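Local coordinates for SnoaL-like domain-containing protein (Methylibium petroleiphilum PM1, PDB 3G16) that is of unknown function but adopts the cystatin-like, NTF2-type fold of SnoaL-like proteins, with two copies in its assembly, at residues E106-D111 with G115-I120; K14-Y19 with A87-T92; G46-A51 with H60-A65; N24-A29 with T64-L69; D141-G144 with R148-S151. All coordinates share one frame; numbering follows the deposited sequence. Where two conformers were deposited one is given.

Contact 1: residues E106-D111 with G115-I120; sequences ECVEFD and GLIREI
E109 and R118 meet on one side of an antiparallel hairpin, and R118 reaches the same oxygen twice. Its NE lies 2.9 Å from E109 OE1, on the anti side of the carboxylate, while NH2 comes at 3.1 Å to that OE1 from above the carboxylate plane. CG of R118 sits between its own backbone N and carbonyl carbon (chi1 73°), and the extended chain beyond swings the guanidinium over the neighbouring strand. Water 1 ties E109 OE1 to E119 OE1. The two OE2 atoms of E109 and E119 stand 3.8 Å apart in near-stacked carboxylates; R121, salt-bridged to both, probably offsets their repulsion.

On the other face, CG1 of I117 lies over the F110 ring, 4.2 Å from its centroid, and I120 CG2 packs 3.5 Å from E106 CD, whose carboxylate is bonded to Y20.

The backbone explains the placement. E109 O accepts from R118 N at 2.8 Å and, weakly, from E119 N at 3.4 Å, so two residues stand opposite one and the register slips before F110. This is a classic beta bulge, in a hairpin of the curved sheet of the NTF2-like fold.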
# COMPACT_ATOMS: atom_id res chain seq x y z
N GLU A 106 3.16 0.22 -2.09
CA GLU A 106 4.17 -0.19 -1.12
C GLU A 106 4.54 0.91 -0.18
O GLU A 106 4.48 2.09 -0.52
CB GLU A 106 5.40 -0.73 -1.81
CG GLU A 106 6.16 0.29 -2.69
CD GLU A 106 7.12 -0.40 -3.67
OE1 GLU A 106 6.97 -1.59 -3.93
OE2 GLU A 106 7.98 0.32 -4.23
N CYS A 107 4.90 0.51 1.05
CA CYS A 107 5.41 1.43 2.06
C CYS A 107 6.91 1.40 2.00
O CYS A 107 7.51 0.30 1.88
CB CYS A 107 4.97 1.00 3.43
SG CYS A 107 3.15 1.16 3.65
N VAL A 108 7.54 2.57 2.07
CA VAL A 108 8.99 2.70 1.98
C VAL A 108 9.50 3.41 3.20
O VAL A 108 9.03 4.54 3.50
CB VAL A 108 9.36 3.50 0.71
CG1 VAL A 108 10.87 3.68 0.57
CG2 VAL A 108 8.80 2.84 -0.56
N GLU A 109 10.42 2.80 3.94
CA GLU A 109 11.07 3.45 5.05
C GLU A 109 12.45 3.91 4.64
O GLU A 109 13.20 3.16 4.05
CB GLU A 109 11.24 2.53 6.25
CG GLU A 109 9.94 1.98 6.82
CD GLU A 109 10.13 1.23 8.11
OE1 GLU A 109 11.27 0.97 8.52
OE2 GLU A 109 9.07 0.85 8.66
N PHE A 110 12.80 5.15 5.02
CA PHE A 110 14.14 5.65 4.87
C PHE A 110 14.94 5.51 6.14
O PHE A 110 14.43 5.61 7.25
CB PHE A 110 14.12 7.12 4.44
CG PHE A 110 13.82 7.28 2.98
CD1 PHE A 110 12.49 7.22 2.52
CD2 PHE A 110 14.81 7.45 2.05
CE1 PHE A 110 12.22 7.34 1.18
CE2 PHE A 110 14.52 7.58 0.71
CZ PHE A 110 13.24 7.52 0.28
N ASP A 111 16.23 5.27 5.93
CA ASP A 111 17.26 5.42 6.97
C ASP A 111 17.62 6.91 6.97
O ASP A 111 18.26 7.40 6.05
CB ASP A 111 18.48 4.58 6.62
CG ASP A 111 19.63 4.81 7.54
OD1 ASP A 111 19.45 4.79 8.78
OD2 ASP A 111 20.73 5.04 7.06
N GLY A 115 19.93 8.73 4.23
CA GLY A 115 19.06 9.26 3.21
C GLY A 115 18.69 8.23 2.17
O GLY A 115 18.10 8.56 1.14
N LEU A 116 18.92 6.95 2.49
CA LEU A 116 18.64 5.85 1.57
C LEU A 116 17.53 4.96 2.11
O LEU A 116 17.15 5.04 3.25
CB LEU A 116 19.90 5.04 1.33
CG LEU A 116 21.05 5.93 0.86
CD1 LEU A 116 22.31 4.88 0.58
CD2 LEU A 116 20.79 6.67 -0.50
N ILE A 117 16.98 4.11 1.24
CA ILE A 117 15.86 3.24 1.60
C ILE A 117 16.36 2.10 2.46
O ILE A 117 17.36 1.45 2.11
CB ILE A 117 15.18 2.70 0.34
CG1 ILE A 117 14.56 3.85 -0.46
CG2 ILE A 117 14.10 1.71 0.74
CD1 ILE A 117 14.12 3.47 -1.88
N ARG A 118 15.66 1.83 3.55
CA ARG A 118 16.01 0.69 4.43
C ARG A 118 15.03 -0.47 4.34
O ARG A 118 15.38 -1.57 4.67
CB ARG A 118 16.18 1.14 5.89
CG ARG A 118 14.93 1.47 6.59
CD ARG A 118 15.21 1.87 8.03
NE ARG A 118 13.99 2.07 8.76
CZ ARG A 118 13.94 2.63 9.95
NH1 ARG A 118 15.05 3.09 10.54
NH2 ARG A 118 12.78 2.76 10.56
N GLU A 119 13.82 -0.22 3.88
CA GLU A 119 12.81 -1.27 3.82
C GLU A 119 11.71 -0.89 2.88
O GLU A 119 11.31 0.27 2.82
CB GLU A 119 12.22 -1.48 5.21
CG GLU A 119 11.24 -2.63 5.32
CD GLU A 119 10.83 -2.89 6.75
OE1 GLU A 119 11.70 -3.36 7.54
OE2 GLU A 119 9.69 -2.59 7.11
N ILE A 120 11.18 -1.90 2.17
CA ILE A 120 9.99 -1.73 1.31
C ILE A 120 9.03 -2.87 1.64
O ILE A 120 9.48 -4.03 1.77
CB ILE A 120 10.32 -1.71 -0.20
CG1 ILE A 120 11.34 -0.61 -0.51
CG2 ILE A 120 9.02 -1.56 -1.01
CD1 ILE A 120 11.77 -0.57 -1.97
O HOH W 1 12.70 -1.28 9.15
O HOH W 2 17.86 2.69 9.86

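Contact 2: residues K14-Y19 with A87-T92; sequences KVIRTY and AAIEWT
I16 drives both of its branches into strand 86-95, and these two touches make the whole contact. With CG1 beside the backbone N and CG2 anti to it (chi1 -77°), the side chain forks: CD1, at the end of the longer branch, rests 3.6 Å from A87 CB, while the CG2 methyl meets I89 CD1, also at 3.6 Å. I16 and I89 reach for each other tip to tip, methyl on methyl, and A87 and I89, two residues apart on the strand, receive the fork together. The fit is close although the backbones stay well apart, CA of I16 lying 9.0 Å from CA of A87. Beyond the pair, I75 and L78 of strand 71-81 also pack on I16, and V108 and Y20 on I89, which buries the cluster.

On the solvent side K14 and R17 are exposed and touch nothing of the strand. T18 OG1 donates to K14 O at 2.8 Å, joining T18 N at 3.0 Å from the same K14 O but from the opposite face of that carbonyl. Across the sheet the strand meets the second subunit, where E90 forms a salt bridge with R121 of that chain. A helix laid with an apolar side chain on the inner face of a curved sheet, whose other face serves the dimer, is the core of the NTF2-like, or cystatin-like, fold.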
# COMPACT_ATOMS: atom_id res chain seq x y z
N LYS A 14 13.86 11.87 -4.93
CA LYS A 14 14.99 11.62 -5.81
C LYS A 14 15.49 10.20 -5.69
O LYS A 14 15.76 9.54 -6.70
CB LYS A 14 16.12 12.64 -5.58
CG LYS A 14 15.76 14.01 -6.13
CD LYS A 14 16.70 15.11 -5.68
CE LYS A 14 16.14 16.49 -5.93
NZ LYS A 14 16.75 17.49 -5.16
N VAL A 15 15.63 9.70 -4.45
CA VAL A 15 16.05 8.32 -4.30
C VAL A 15 15.04 7.33 -4.87
O VAL A 15 15.39 6.37 -5.58
CB VAL A 15 16.29 8.01 -2.81
CG1 VAL A 15 16.57 6.53 -2.55
CG2 VAL A 15 17.47 8.86 -2.28
N ILE A 16 13.75 7.56 -4.63
CA ILE A 16 12.71 6.68 -5.14
C ILE A 16 12.70 6.66 -6.67
O ILE A 16 12.66 5.58 -7.29
CB ILE A 16 11.36 7.09 -4.56
CG1 ILE A 16 11.27 6.60 -3.11
CG2 ILE A 16 10.20 6.53 -5.45
CD1 ILE A 16 10.09 7.23 -2.30
N ARG A 17 12.81 7.82 -7.28
CA ARG A 17 12.75 7.82 -8.72
C ARG A 17 14.04 7.18 -9.34
O ARG A 17 14.00 6.54 -10.41
CB ARG A 17 12.54 9.23 -9.26
CG ARG A 17 11.16 9.80 -8.89
CD ARG A 17 10.82 11.06 -9.72
NE ARG A 17 9.53 11.62 -9.33
CZ ARG A 17 8.33 11.19 -9.73
NH1 ARG A 17 8.17 10.16 -10.58
NH2 ARG A 17 7.26 11.82 -9.27
N THR A 18 15.19 7.41 -8.68
CA THR A 18 16.42 6.79 -9.14
C THR A 18 16.27 5.25 -9.08
O THR A 18 16.71 4.51 -9.93
CB THR A 18 17.62 7.22 -8.31
OG1 THR A 18 17.77 8.64 -8.44
CG2 THR A 18 18.91 6.53 -8.80
N TYR A 19 15.66 4.76 -8.00
CA TYR A 19 15.44 3.35 -7.78
C TYR A 19 14.60 2.76 -8.94
O TYR A 19 14.97 1.77 -9.53
CB TYR A 19 14.78 3.10 -6.40
CG TYR A 19 14.18 1.74 -6.21
CD1 TYR A 19 14.92 0.57 -6.40
CD2 TYR A 19 12.91 1.64 -5.74
CE1 TYR A 19 14.33 -0.67 -6.20
CE2 TYR A 19 12.32 0.39 -5.53
CZ TYR A 19 13.04 -0.76 -5.78
OH TYR A 19 12.42 -1.99 -5.52
N ALA A 87 7.66 6.96 2.87
CA ALA A 87 6.89 7.22 1.67
C ALA A 87 6.00 6.04 1.36
O ALA A 87 6.15 4.95 1.89
CB ALA A 87 7.79 7.52 0.48
N ALA A 88 5.04 6.27 0.48
CA ALA A 88 4.21 5.21 -0.05
C ALA A 88 4.11 5.46 -1.55
O ALA A 88 4.03 6.59 -2.01
CB ALA A 88 2.81 5.14 0.59
N ILE A 89 4.11 4.38 -2.31
CA ILE A 89 4.10 4.44 -3.77
C ILE A 89 3.00 3.53 -4.30
O ILE A 89 2.94 2.34 -3.90
CB ILE A 89 5.44 3.92 -4.36
CG1 ILE A 89 6.66 4.60 -3.70
CG2 ILE A 89 5.45 4.05 -5.89
CD1 ILE A 89 8.01 3.97 -4.10
N GLU A 90 2.13 4.04 -5.17
CA GLU A 90 1.18 3.21 -5.92
C GLU A 90 1.88 2.97 -7.24
O GLU A 90 2.38 3.93 -7.83
CB GLU A 90 -0.16 3.89 -6.16
CG GLU A 90 -1.23 3.03 -6.76
CD GLU A 90 -2.49 3.82 -7.08
OE1 GLU A 90 -2.36 5.04 -7.38
OE2 GLU A 90 -3.58 3.23 -7.05
N TRP A 91 1.99 1.71 -7.63
CA TRP A 91 2.81 1.35 -8.77
C TRP A 91 2.13 0.35 -9.71
O TRP A 91 1.12 -0.29 -9.34
CB TRP A 91 4.17 0.78 -8.27
CG TRP A 91 4.01 -0.35 -7.28
CD1 TRP A 91 4.18 -0.23 -5.93
CD2 TRP A 91 3.64 -1.72 -7.51
NE1 TRP A 91 3.91 -1.43 -5.30
CE2 TRP A 91 3.61 -2.37 -6.24
CE3 TRP A 91 3.39 -2.48 -8.65
CZ2 TRP A 91 3.28 -3.72 -6.10
CZ3 TRP A 91 3.07 -3.83 -8.51
CH2 TRP A 91 3.02 -4.43 -7.23
N THR A 92 2.70 0.19 -10.88
CA THR A 92 2.28 -0.83 -11.82
C THR A 92 3.53 -1.57 -12.25
O THR A 92 4.55 -0.96 -12.58
CB THR A 92 1.56 -0.27 -13.05
OG1 THR A 92 0.39 0.44 -12.61
CG2 THR A 92 1.14 -1.38 -14.04

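Contact 3: residues G46-A51 with H60-A65; sequences GMYGGA and HRWRTA
R61 and W62, which meet A51 and Y48, sit on a helix where the carbonyl O of H60 accepts from T64 N at 3.0 Å and, in the conformer described, from T64 OG1 at 2.9 Å, the two donors reaching H60 O from opposite faces of its plane. The six-membered ring of W62 reaches toward the loop, and CH2 at its rim comes 4.1 Å from CE2 of Y48; the two side chains cross at about a right angle, the tyrosine meeting the indole at its edge. Next to it, R61 runs out extended from CG to NE, which brings NH1 to 3.7 Å from A51 O. The oxygen lies near the guanidinium plane but too far for a hydrogen bond.

Outside the contact, W62 NE1 is hydrogen-bonded to Y19 OH, and W73 and F52 stand edge-to-face with the indole. Over one face of the Y48 ring lies the CE methyl of its neighbour, selenomethionine M47, 3.7 Å above the plane; F43 stands edge-to-face with that ring, and Y48 OH bonds to an unidentified ligand, probably from the crystallisation liquor. The loop linking strands 39-42 and 52-53 folds back through a type I' beta turn from M47 to G50, closed by G50 N on M47 O at 3.1 Å, and an aromatic edge brings it against helix 55-69 of the NTF2-like fold.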
# COMPACT_ATOMS: atom_id res chain seq x y z
N GLY A 46 3.90 -15.99 -0.06
CA GLY A 46 3.67 -16.83 -1.22
C GLY A 46 4.34 -16.29 -2.46
O GLY A 46 4.41 -17.00 -3.47
N MSE A 47 4.88 -15.08 -2.37
CA MSE A 47 5.52 -14.46 -3.51
C MSE A 47 7.03 -14.47 -3.44
O MSE A 47 7.61 -14.12 -2.42
CB MSE A 47 5.11 -12.99 -3.64
CG MSE A 47 3.67 -12.73 -3.96
SE MSE A 47 3.07 -13.58 -5.61
CE MSE A 47 4.22 -12.81 -6.70
N TYR A 48 7.62 -14.91 -4.56
CA TYR A 48 9.04 -14.82 -4.82
C TYR A 48 9.83 -15.57 -3.77
O TYR A 48 10.99 -15.22 -3.50
CB TYR A 48 9.49 -13.34 -4.97
CG TYR A 48 8.73 -12.50 -5.99
CD1 TYR A 48 8.29 -13.05 -7.20
CD2 TYR A 48 8.43 -11.15 -5.75
CE1 TYR A 48 7.59 -12.28 -8.13
CE2 TYR A 48 7.74 -10.38 -6.69
CZ TYR A 48 7.33 -10.94 -7.87
OH TYR A 48 6.62 -10.20 -8.82
N GLY A 49 9.23 -16.59 -3.18
CA GLY A 49 9.83 -17.42 -2.15
C GLY A 49 10.10 -16.80 -0.81
O GLY A 49 10.65 -17.42 0.06
N GLY A 50 9.65 -15.54 -0.62
CA GLY A 50 9.90 -14.83 0.61
C GLY A 50 10.53 -13.46 0.32
O GLY A 50 10.49 -12.97 -0.79
N ALA A 51 11.07 -12.88 1.37
CA ALA A 51 11.62 -11.51 1.28
C ALA A 51 12.90 -11.52 0.47
O ALA A 51 13.57 -12.56 0.26
CB ALA A 51 11.95 -10.99 2.69
N HIS A 60 19.50 -7.68 -7.97
CA HIS A 60 19.71 -8.83 -8.84
C HIS A 60 18.37 -9.40 -9.31
O HIS A 60 18.21 -9.77 -10.49
CB HIS A 60 20.53 -9.90 -8.11
CG HIS A 60 20.89 -11.06 -8.98
ND1 HIS A 60 21.56 -10.86 -10.17
CD2 HIS A 60 20.78 -12.40 -8.82
CE1 HIS A 60 21.83 -12.03 -10.72
NE2 HIS A 60 21.33 -12.97 -9.95
N ARG A 61 17.42 -9.49 -8.38
CA ARG A 61 16.14 -10.11 -8.70
C ARG A 61 15.33 -9.24 -9.65
O ARG A 61 14.72 -9.75 -10.59
CB ARG A 61 15.43 -10.52 -7.41
CG ARG A 61 16.21 -11.69 -6.71
CD ARG A 61 15.84 -11.97 -5.31
NE ARG A 61 16.89 -12.75 -4.67
CZ ARG A 61 16.83 -13.16 -3.39
NH1 ARG A 61 15.72 -13.03 -2.67
NH2 ARG A 61 17.87 -13.78 -2.86
N TRP A 62 15.38 -7.92 -9.49
CA TRP A 62 14.68 -7.07 -10.46
C TRP A 62 15.40 -7.11 -11.80
O TRP A 62 14.75 -7.09 -12.84
CB TRP A 62 14.51 -5.65 -9.98
CG TRP A 62 13.64 -5.45 -8.80
CD1 TRP A 62 13.82 -4.50 -7.85
CD2 TRP A 62 12.45 -6.18 -8.42
NE1 TRP A 62 12.83 -4.56 -6.90
CE2 TRP A 62 11.97 -5.58 -7.23
CE3 TRP A 62 11.71 -7.25 -8.95
CZ2 TRP A 62 10.83 -6.01 -6.58
CZ3 TRP A 62 10.54 -7.67 -8.28
CH2 TRP A 62 10.14 -7.06 -7.10
N ARG A 63 16.74 -7.19 -11.85
CA ARG A 63 17.42 -7.30 -13.12
C ARG A 63 16.94 -8.58 -13.84
O ARG A 63 16.66 -8.55 -15.04
CB ARG A 63 18.91 -7.37 -12.91
CG ARG A 63 19.65 -7.61 -14.23
CD ARG A 63 21.00 -8.01 -13.97
NE ARG A 63 21.69 -8.44 -15.16
CZ ARG A 63 22.75 -9.21 -15.08
NH1 ARG A 63 23.16 -9.64 -13.87
NH2 ARG A 63 23.37 -9.58 -16.20
N THR A 64 16.80 -9.68 -13.11
CA THR A 64 16.31 -10.93 -13.65
C THR A 64 14.90 -10.76 -14.23
O THR A 64 14.57 -11.28 -15.30
CB THR A 64 16.29 -11.99 -12.52
OG1 THR A 64 17.63 -12.16 -12.02
CG2 THR A 64 15.73 -13.31 -13.00
N ALA A 65 14.08 -10.03 -13.50
CA ALA A 65 12.70 -9.81 -13.93
C ALA A 65 12.67 -9.05 -15.25
O ALA A 65 11.86 -9.38 -16.15
CB ALA A 65 11.90 -9.04 -12.88

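Contact 4: residues N24-A29 with T64-L69; sequences NEADEA and TAVETL
A26 and V66 carry the apolar part of this contact, a small one at the surface. The CB methyl of A26 sits 3.9 Å from V66 CG1 and 4.0 Å from V66 CB, resting on the shoulder of the valine as well as on one branch. That branch is CG1, which stands anti to the backbone N (chi1 168°); it also passes 4.3 Å from the carbonyl O of N24, a plain van der Waals touch. W73 packs on V66 from strand 71-81, and R153 of the second subunit packs on the same valine.

The hydrogen bonds act around the contact and not across it. N24 OD1 accepts from the backbone of W73, and N24 O takes a bond from R153 of the second subunit. Within helix 55-69, T64 O receives two donors, T68 N at 2.9 Å and T68 OG1 at 3.0 Å, the hydroxyl coming from above the carbonyl plane.

In the conformer of E28 described, the charges form a third group: E28 OE2 and E67 OE2 stay 6.6 Å apart, R63 forms salt bridges to both, which probably eases their mutual repulsion, and H60 also bonds to E28.

The backbone between the two helices sets A26 in place. Its positive phi (52°) ends helix 9-24 in a Schellman motif, and D27 follows directly as N-cap of helix 28-32, its OD1 bonded to K30 N. A Schellman C-cap running straight into an N-cap is thus the tight joint between these two helices, with the alanine at the bend set against helix 55-69.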
# COMPACT_ATOMS: atom_id res chain seq x y z
N ASN A 24 13.88 -0.22 -14.15
CA ASN A 24 13.57 -0.32 -15.58
C ASN A 24 14.79 -0.52 -16.45
O ASN A 24 14.73 -1.18 -17.48
CB ASN A 24 12.71 0.85 -16.06
CG ASN A 24 11.33 0.78 -15.49
OD1 ASN A 24 10.86 -0.33 -15.18
ND2 ASN A 24 10.64 1.91 -15.35
N GLU A 25 15.92 0.03 -16.00
CA GLU A 25 17.19 -0.04 -16.73
C GLU A 25 17.95 -1.32 -16.42
O GLU A 25 19.05 -1.53 -17.00
CB GLU A 25 18.05 1.20 -16.40
CG GLU A 25 17.51 2.50 -16.96
CD GLU A 25 18.12 3.78 -16.41
OE1 GLU A 25 18.78 3.71 -15.36
OE2 GLU A 25 17.85 4.84 -17.00
N ALA A 26 17.43 -2.16 -15.54
CA ALA A 26 18.15 -3.37 -15.17
C ALA A 26 19.59 -3.04 -14.75
O ALA A 26 20.54 -3.73 -15.10
CB ALA A 26 18.09 -4.41 -16.29
N ASP A 27 19.75 -1.96 -14.00
CA ASP A 27 21.07 -1.45 -13.58
C ASP A 27 21.24 -1.74 -12.12
O ASP A 27 20.74 -0.99 -11.27
CB ASP A 27 21.15 0.03 -13.93
CG ASP A 27 22.49 0.68 -13.62
OD1 ASP A 27 23.25 0.11 -12.82
OD2 ASP A 27 22.72 1.79 -14.14
N GLU A 28 21.92 -2.83 -11.80
CA GLU A 28 22.08 -3.25 -10.41
C GLU A 28 22.82 -2.23 -9.57
O GLU A 28 22.40 -1.93 -8.46
CB GLU A 28 22.72 -4.65 -10.30
CG GLU A 28 21.85 -5.79 -10.91
CD GLU A 28 22.38 -7.22 -10.60
OE1 GLU A 28 23.17 -7.36 -9.66
OE2 GLU A 28 21.95 -8.21 -11.26
N ALA A 29 23.89 -1.66 -10.11
CA ALA A 29 24.63 -0.66 -9.36
C ALA A 29 23.76 0.55 -9.00
O ALA A 29 23.82 1.08 -7.88
CB ALA A 29 25.90 -0.23 -10.17
N THR A 64 16.80 -9.68 -13.11
CA THR A 64 16.31 -10.93 -13.65
C THR A 64 14.90 -10.76 -14.23
O THR A 64 14.57 -11.28 -15.30
CB THR A 64 16.29 -11.99 -12.52
OG1 THR A 64 17.63 -12.16 -12.02
CG2 THR A 64 15.73 -13.31 -13.00
N ALA A 65 14.08 -10.03 -13.50
CA ALA A 65 12.70 -9.81 -13.93
C ALA A 65 12.67 -9.05 -15.25
O ALA A 65 11.86 -9.38 -16.15
CB ALA A 65 11.90 -9.04 -12.88
N VAL A 66 13.47 -8.01 -15.37
CA VAL A 66 13.50 -7.29 -16.65
C VAL A 66 13.91 -8.21 -17.80
O VAL A 66 13.31 -8.22 -18.88
CB VAL A 66 14.41 -6.07 -16.56
CG1 VAL A 66 14.73 -5.43 -17.96
CG2 VAL A 66 13.80 -5.06 -15.59
N GLU A 67 14.94 -9.02 -17.55
CA GLU A 67 15.46 -9.88 -18.60
C GLU A 67 14.50 -10.94 -19.01
O GLU A 67 14.35 -11.22 -20.23
CB GLU A 67 16.76 -10.55 -18.14
CG GLU A 67 17.88 -9.59 -17.99
CD GLU A 67 19.14 -10.18 -17.40
OE1 GLU A 67 19.05 -11.28 -16.78
OE2 GLU A 67 20.16 -9.47 -17.47
N THR A 68 13.82 -11.53 -18.04
CA THR A 68 12.95 -12.68 -18.34
C THR A 68 11.50 -12.33 -18.61
O THR A 68 10.85 -12.97 -19.45
CB THR A 68 13.00 -13.71 -17.21
OG1 THR A 68 12.43 -13.18 -16.04
CG2 THR A 68 14.46 -14.19 -16.95
N LEU A 69 10.97 -11.32 -17.92
CA LEU A 69 9.58 -10.95 -18.05
C LEU A 69 9.37 -9.67 -18.88
O LEU A 69 8.24 -9.38 -19.27
CB LEU A 69 8.97 -10.69 -16.68
CG LEU A 69 9.07 -11.79 -15.60
CD1 LEU A 69 8.45 -11.34 -14.32
CD2 LEU A 69 8.41 -13.08 -16.14

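Contact 5: residues D141-G144 with R148-S151; sequences DYAG and RVTS
One methyl does nearly all the work here: CG2 of V149 lies against the backbone of A143, 3.9 Å from A143 N and as near to its CA, and touches the CB atoms of Y142 and A143, each at 4.1 Å. With CG1 anti to the backbone N (chi1 170°), CG2 is left beside that N and faces the angle between the two residues, while the Y142 ring heads away.

Each side has a polar bond of its own. In the first, D141 OD1 accepts from G144 N at 3.0 Å, an Asx motif that spans the helically curved residues 142-144; the donor arrives from above the carboxylate plane. In the second, R148 NE donates to T150 O at 3.2 Å, bending the arginine forward over its own chain.

The tyrosine is fixed elsewhere. F140 and Y147 stand edge-to-face with its ring, R103 of the second subunit makes a cation-pi contact with it, and its OH bonds to the backbone of L137. R103 of that neighbour also bonds to R148 O. Dispersion from a lone methyl is weak and barely directional, so the course of this C-terminal tail probably depends more on these aromatic and intersubunit contacts than on V149.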
# COMPACT_ATOMS: atom_id res chain seq x y z
N ASP A 141 8.66 -9.84 10.56
CA ASP A 141 8.56 -10.15 11.98
C ASP A 141 7.50 -9.28 12.64
O ASP A 141 7.80 -8.34 13.37
CB ASP A 141 9.93 -9.94 12.61
CG ASP A 141 9.96 -10.24 14.09
OD1 ASP A 141 9.04 -10.93 14.57
OD2 ASP A 141 10.90 -9.66 14.72
N TYR A 142 6.25 -9.59 12.37
CA TYR A 142 5.18 -8.79 12.95
C TYR A 142 5.25 -8.66 14.48
O TYR A 142 5.09 -7.59 15.00
CB TYR A 142 3.81 -9.37 12.55
CG TYR A 142 3.45 -9.10 11.10
CD1 TYR A 142 3.01 -7.84 10.73
CD2 TYR A 142 3.62 -10.04 10.09
CE1 TYR A 142 2.72 -7.53 9.41
CE2 TYR A 142 3.32 -9.73 8.77
CZ TYR A 142 2.89 -8.47 8.44
OH TYR A 142 2.58 -8.17 7.13
N ALA A 143 5.46 -9.79 15.14
CA ALA A 143 5.51 -9.78 16.60
C ALA A 143 6.65 -8.88 17.12
O ALA A 143 6.44 -7.99 17.94
CB ALA A 143 5.65 -11.20 17.11
N GLY A 144 7.84 -9.06 16.56
CA GLY A 144 8.99 -8.32 17.04
C GLY A 144 8.94 -6.84 16.67
O GLY A 144 9.54 -6.00 17.33
N ARG A 148 0.18 -5.91 15.82
CA ARG A 148 -0.69 -6.87 16.41
C ARG A 148 -0.62 -8.17 15.60
O ARG A 148 -0.59 -8.14 14.34
CB ARG A 148 -2.16 -6.40 16.40
CG ARG A 148 -2.58 -5.44 17.45
CD ARG A 148 -2.42 -6.00 18.85
NE ARG A 148 -3.31 -7.06 19.40
CZ ARG A 148 -4.02 -6.92 20.52
NH1 ARG A 148 -4.06 -5.75 21.13
NH2 ARG A 148 -4.73 -7.92 21.02
N VAL A 149 -0.71 -9.29 16.29
CA VAL A 149 -0.69 -10.59 15.70
C VAL A 149 -2.04 -11.29 15.79
O VAL A 149 -2.44 -11.97 14.86
CB VAL A 149 0.45 -11.45 16.29
CG1 VAL A 149 0.32 -12.87 15.85
CG2 VAL A 149 1.79 -10.84 15.85
N THR A 150 -2.76 -11.07 16.89
CA THR A 150 -4.10 -11.66 17.06
C THR A 150 -5.10 -10.51 17.28
O THR A 150 -4.75 -9.43 17.73
CB THR A 150 -4.12 -12.71 18.15
OG1 THR A 150 -3.64 -12.15 19.34
CG2 THR A 150 -3.19 -13.89 17.79
N SER A 151 -6.35 -10.77 16.96
CA SER A 151 -7.37 -9.77 17.02
C SER A 151 -7.48 -9.09 18.36
O SER A 151 -7.55 -9.77 19.38
CB SER A 151 -8.72 -10.41 16.78
OG SER A 151 -9.70 -9.40 16.87

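How the contacts relate
Contacts 1 and 2 form the core and share a sheet: strands 100-111 and 86-95 are neighbours, bonded through V108 N to A87 O and E106 N to I89 O. Contact 1 joins strand to strand by backbone bonds and one salt bridge, whereas contact 2 lays helix on sheet by methyls alone. Contact 3 is partly buried and contact 4 lies at the surface; they use successive turns of helix 55-69 and overlap at T64 and A65, and E28 of contact 4 reaches H60 and R63 of contact 3. The Y19 to W62 bond ties contact 2 to contact 3. Contact 5 stands apart in the C-terminal tail, about 34 Å centre to centre from contact 4.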